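MP-4 (Mucuna pruriens, PDB 5DSS) contributes to the neutralization of snake venom by the plant's seeds through an indirect, antibody-mediated mechanism and belongs to the Kunitz-type trypsin inhibitor family. Local coordinates at residues 34-38 against 58-62; 153-157 against 168-174. All coordinates share one frame; numbering follows the deposited sequence.

Contact 1: residues 34-38 against 58-62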
loop_
_atom_site.group_PDB
_atom_site.type_symbol
_atom_site.label_atom_id
_atom_site.label_comp_id
_atom_site.label_asym_id
_atom_site.label_seq_id
_atom_site.Cartn_x
_atom_site.Cartn_y
_atom_site.Cartn_z
ATOM N N GLY A 34 -11.410 -2.090 4.368
ATOM C CA GLY A 34 -10.459 -2.869 3.616
ATOM C C GLY A 34 -9.963 -2.030 2.472
ATOM O O GLY A 34 -10.402 -0.903 2.298
ATOM N N LEU A 35 -9.044 -2.586 1.687
ATOM C CA LEU A 35 -8.592 -1.916 0.482
ATOM C C LEU A 35 -8.776 -2.703 -0.832
ATOM O O LEU A 35 -8.703 -3.939 -0.861
ATOM C CB LEU A 35 -7.109 -1.533 0.564
ATOM C CG LEU A 35 -5.898 -2.362 1.015
ATOM C CD1 LEU A 35 -5.638 -3.629 0.220
ATOM C CD2 LEU A 35 -4.670 -1.465 0.968
ATOM N N ARG A 36 -9.024 -1.961 -1.911
ATOM C CA ARG A 36 -9.133 -2.546 -3.229
ATOM C C ARG A 36 -8.905 -1.520 -4.323
ATOM O O ARG A 36 -8.532 -0.374 -4.032
ATOM C CB ARG A 36 -10.539 -3.135 -3.346
ATOM C CG ARG A 36 -11.476 -2.900 -2.160
ATOM C CD ARG A 36 -11.668 -1.431 -1.852
ATOM N NE ARG A 36 -12.812 -0.867 -2.556
ATOM C CZ ARG A 36 -13.312 0.336 -2.295
ATOM N NH1 ARG A 36 -14.361 0.810 -2.973
ATOM N NH2 ARG A 36 -12.824 1.033 -1.282
ATOM N N LEU A 37 -9.127 -1.944 -5.572
ATOM C CA LEU A 37 -9.237 -1.010 -6.688
ATOM C C LEU A 37 -10.645 -0.548 -6.538
ATOM O O LEU A 37 -11.576 -1.357 -6.584
ATOM C CB LEU A 37 -9.129 -1.700 -8.049
ATOM C CG LEU A 37 -7.800 -1.828 -8.756
ATOM C CD1 LEU A 37 -7.108 -0.487 -8.921
ATOM C CD2 LEU A 37 -6.965 -2.818 -7.987
ATOM N N GLY A 38 -10.811 0.735 -6.329
ATOM C CA GLY A 38 -12.120 1.221 -5.988
ATOM C C GLY A 38 -12.589 2.247 -6.966
ATOM O O GLY A 38 -11.826 2.702 -7.829
ATOM N N ASN A 58 -12.488 -7.262 1.933
ATOM C CA ASN A 58 -11.078 -7.208 2.243
ATOM C C ASN A 58 -10.297 -6.733 1.047
ATOM O O ASN A 58 -9.102 -6.613 1.099
ATOM C CB ASN A 58 -10.592 -8.593 2.612
ATOM C CG ASN A 58 -11.405 -9.688 1.942
ATOM O OD1 ASN A 58 -12.293 -9.410 1.123
ATOM N ND2 ASN A 58 -11.126 -10.942 2.303
ATOM N N GLY A 59 -10.994 -6.431 -0.033
ATOM C CA GLY A 59 -10.352 -5.930 -1.244
ATOM C C GLY A 59 -9.654 -6.928 -2.142
ATOM O O GLY A 59 -10.229 -7.955 -2.497
ATOM N N LEU A 60 -8.421 -6.608 -2.519
ATOM C CA LEU A 60 -7.660 -7.384 -3.497
ATOM C C LEU A 60 -6.283 -7.796 -2.935
ATOM O O LEU A 60 -5.606 -6.981 -2.278
ATOM C CB LEU A 60 -7.445 -6.519 -4.754
ATOM C CG LEU A 60 -8.252 -6.532 -6.055
ATOM C CD1 LEU A 60 -9.662 -5.981 -5.896
ATOM C CD2 LEU A 60 -7.501 -5.702 -7.081
ATOM N N PRO A 61 -5.852 -9.042 -3.219
ATOM C CA PRO A 61 -4.553 -9.537 -2.737
ATOM C C PRO A 61 -3.401 -8.566 -3.010
ATOM O O PRO A 61 -3.470 -7.789 -3.971
ATOM C CB PRO A 61 -4.359 -10.835 -3.529
ATOM C CG PRO A 61 -5.740 -11.309 -3.804
ATOM C CD PRO A 61 -6.549 -10.055 -4.036
ATOM N N VAL A 62 -2.367 -8.617 -2.171
ATOM C CA VAL A 62 -1.271 -7.669 -2.211
ATOM C C VAL A 62 0.086 -8.384 -2.199
ATOM O O VAL A 62 0.497 -8.964 -1.172
ATOM C CB VAL A 62 -1.406 -6.773 -0.941
ATOM C CG1 VAL A 62 -0.583 -5.496 -1.083
ATOM C CG2 VAL A 62 -2.866 -6.437 -0.636
#
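The edge strand 35-37 of the beta-trefoil is met by the loop 58-62, with Leu35, Arg36 and Leu37 against Gly59, Leu60 and Val62. End to end, residues 58-62 run at 71° to strand 35-37, so the loop passes across the strand. One backbone bond spans the contact, from Leu60 N to Leu35 O at 3.2 Å; it is bent, and the position of the carbonyl oxygen is not secure. Leu35 has its CG lodged between the backbone N and the carbonyl carbon (chi1 47°), and its CD1 approaches CG2 of Val62 to 4.0 Å, the two side chains lying at about a right angle. Ile23 adds to the packing round Leu35, and Ile82 to that round Val62. Nearer the surface, the aliphatic base of Arg36 lies on the backbone of Gly59, Arg36 CG being 3.4 Å from Gly59 CA, while the chain beyond CG turns off from the loop. CD1 of Leu60 leans on the same base, 3.9 Å from Arg36 CB. Leu60 also turns a methyl to Leu37, at a separation modelled too closely to be trusted, and both leucines touch Phe84. Strand 35-37 is the outermost strand of its sheet, next to strand 49-51, and the loop 58-62 packs on it within a beta-trefoil of the Kunitz-type inhibitor family.

Contact 2: residues 153-157 against 168-174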
loop_
_atom_site.group_PDB
_atom_site.type_symbol
_atom_site.label_atom_id
_atom_site.label_comp_id
_atom_site.label_asym_id
_atom_site.label_seq_id
_atom_site.Cartn_x
_atom_site.Cartn_y
_atom_site.Cartn_z
ATOM N N LEU A 153 9.102 9.078 3.497
ATOM C CA LEU A 153 7.929 9.436 4.283
ATOM C C LEU A 153 6.916 8.317 4.484
ATOM O O LEU A 153 6.854 7.361 3.723
ATOM C CB LEU A 153 7.212 10.618 3.628
ATOM C CG LEU A 153 8.005 11.909 3.539
ATOM C CD1 LEU A 153 9.095 11.767 2.482
ATOM C CD2 LEU A 153 7.067 13.056 3.205
ATOM N N ASP A 154 6.106 8.499 5.521
ATOM C CA ASP A 154 4.986 7.616 5.875
ATOM C C ASP A 154 3.906 7.596 4.797
ATOM O O ASP A 154 4.034 8.248 3.762
ATOM C CB ASP A 154 4.315 8.058 7.193
ATOM C CG ASP A 154 5.181 7.825 8.398
ATOM O OD1 ASP A 154 5.995 8.717 8.698
ATOM O OD2 ASP A 154 5.023 6.767 9.051
ATOM N N VAL A 155 2.872 6.797 5.052
ATOM C CA VAL A 155 1.682 6.752 4.223
ATOM C C VAL A 155 0.467 6.842 5.132
ATOM O O VAL A 155 0.120 5.882 5.829
ATOM C CB VAL A 155 1.600 5.436 3.444
ATOM C CG1 VAL A 155 0.252 5.308 2.764
ATOM C CG2 VAL A 155 2.727 5.361 2.428
ATOM N N GLY A 156 -0.162 8.007 5.144
ATOM C CA GLY A 156 -1.344 8.197 5.949
ATOM C C GLY A 156 -2.594 7.959 5.141
ATOM O O GLY A 156 -2.724 6.949 4.421
ATOM N N ARG A 157 -3.523 8.900 5.293
ATOM C CA ARG A 157 -4.775 8.856 4.560
ATOM C C ARG A 157 -5.362 10.214 4.176
ATOM O O ARG A 157 -5.261 11.193 4.909
ATOM C CB ARG A 157 -5.821 7.993 5.281
ATOM C CG ARG A 157 -5.609 6.496 5.105
ATOM C CD ARG A 157 -6.620 5.715 5.911
ATOM N NE ARG A 157 -6.507 5.950 7.350
ATOM C CZ ARG A 157 -7.249 5.321 8.257
ATOM N NH1 ARG A 157 -8.156 4.430 7.875
ATOM N NH2 ARG A 157 -7.079 5.568 9.545
ATOM N N LEU A 168 0.879 9.924 1.356
ATOM C CA LEU A 168 2.041 10.059 2.230
ATOM C C LEU A 168 1.849 11.173 3.272
ATOM O O LEU A 168 1.987 12.354 2.969
ATOM C CB LEU A 168 3.283 10.351 1.406
ATOM C CG LEU A 168 3.732 9.439 0.265
ATOM C CD1 LEU A 168 5.225 9.661 0.086
ATOM C CD2 LEU A 168 3.437 7.964 0.493
ATOM N N SER A 169 1.520 10.792 4.501
ATOM C CA SER A 169 1.324 11.756 5.588
ATOM C C SER A 169 2.621 12.412 6.082
ATOM O O SER A 169 3.734 11.968 5.750
ATOM C CB SER A 169 0.580 11.092 6.738
ATOM O OG SER A 169 -0.682 10.647 6.281
ATOM N N GLU A 170 2.468 13.485 6.854
ATOM C CA GLU A 170 3.612 14.175 7.415
ATOM C C GLU A 170 4.050 13.520 8.725
ATOM O O GLU A 170 5.206 13.653 9.153
ATOM C CB GLU A 170 3.327 15.677 7.505
ATOM C CG GLU A 170 4.466 16.551 6.971
ATOM C CD GLU A 170 4.221 18.011 7.234
ATOM O OE1 GLU A 170 3.226 18.563 6.703
ATOM O OE2 GLU A 170 5.009 18.607 7.994
ATOM N N ALA A 171 3.126 12.807 9.358
ATOM C CA ALA A 171 3.408 12.256 10.668
ATOM C C ALA A 171 3.488 10.740 10.788
ATOM O O ALA A 171 4.347 10.200 11.527
ATOM C CB ALA A 171 2.329 12.816 11.578
ATOM N N GLY A 172 2.597 10.064 10.046
ATOM C CA GLY A 172 2.439 8.605 10.119
ATOM C C GLY A 172 0.976 8.335 10.351
ATOM O O GLY A 172 0.247 9.158 10.924
ATOM N N GLU A 173 0.510 7.214 9.828
ATOM C CA GLU A 173 -0.894 6.834 9.983
ATOM C C GLU A 173 -1.029 5.389 9.561
ATOM O O GLU A 173 -0.107 4.810 8.970
ATOM C CB GLU A 173 -1.848 7.795 9.235
ATOM C CG GLU A 173 -3.330 7.404 9.199
ATOM C CD GLU A 173 -3.981 7.285 10.571
ATOM O OE1 GLU A 173 -3.567 7.978 11.530
ATOM O OE2 GLU A 173 -4.929 6.486 10.694
ATOM N N LEU A 174 -2.169 4.796 9.906
ATOM C CA LEU A 174 -2.473 3.449 9.476
ATOM C C LEU A 174 -1.774 2.443 10.346
ATOM O O LEU A 174 -0.606 2.138 10.150
ATOM C CB LEU A 174 -2.022 3.238 8.027
ATOM C CG LEU A 174 -3.122 3.061 6.982
ATOM C CD1 LEU A 174 -3.790 4.390 6.717
ATOM C CD2 LEU A 174 -2.537 2.455 5.710
HETATM O O HOH W 1 7.217 11.759 8.092
#
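Asp154 lays its carboxylate against the backbone of Gly172, with Asp154 CG 3.3 Å from Gly172 CA. A water molecule joins the two segments, donating to Glu170 O at 3.0 Å and only weakly to Asp154 OD1 (3.3 Å). The backbone of Asp154 takes part as well, its carbonyl O receiving a CA-H...O contact from Leu168 CA at 3.1 Å. The side chain of Leu168 spreads its two methyls along segment 153-157. CD2 packs against CG2 of Val155, closely in the model, whereas CD1 reaches CB of Leu153 at 4.2 Å. Phe144 and Leu142 back Leu168 and Val155 respectively, linking this apolar patch to the preceding strand, 142-146. The short, weakly bonded strand about 156-157 lies antiparallel to strand 164-167 in the beta-trefoil, and the loop 168-174 that follows doubles back beside the first of them. Farther along, Arg157 and Glu173 make a salt bridge, NH2 to OE2 at 2.6 Å with an N-H...O angle of 146°. The oxygen is used on its anti side, with the donor 23° out of the carboxylate plane, although the two flat groups are turned only 11° from parallel. Glu173 sends CG anti to its own backbone N and then bends at the next bond, which brings the carboxylate round to the guanidinium. CD1 of Leu174 lies beside CG and CD of Arg157 and next to NE, at separations that are short in the model. A second hold on the guanidinium comes from NH1, which is hydrogen-bonded to Gly29 O, so both terminal nitrogens of Arg157 have an acceptor and its rotation is restrained.

In the fold
Contact 1 closes before contact 2 opens, and the two follow in series along the chain. Their centres lie 19 Å apart on opposite sides of the centre of the molecule; the nearest atoms, about 7 Å apart, do not touch. A four-stranded antiparallel sheet joins them, ordered 35-37, 49-51, 164-167 and 156-157, so that each contact involves one of its outermost strands. Strand 49-51 relates the two directly: it pairs with 35-37 of contact 1, and its Gln51 touches Arg157 and Leu174 of contact 2. The sheet thus brings together early and late portions of a single beta-trefoil domain, with a loop packed at either edge strand.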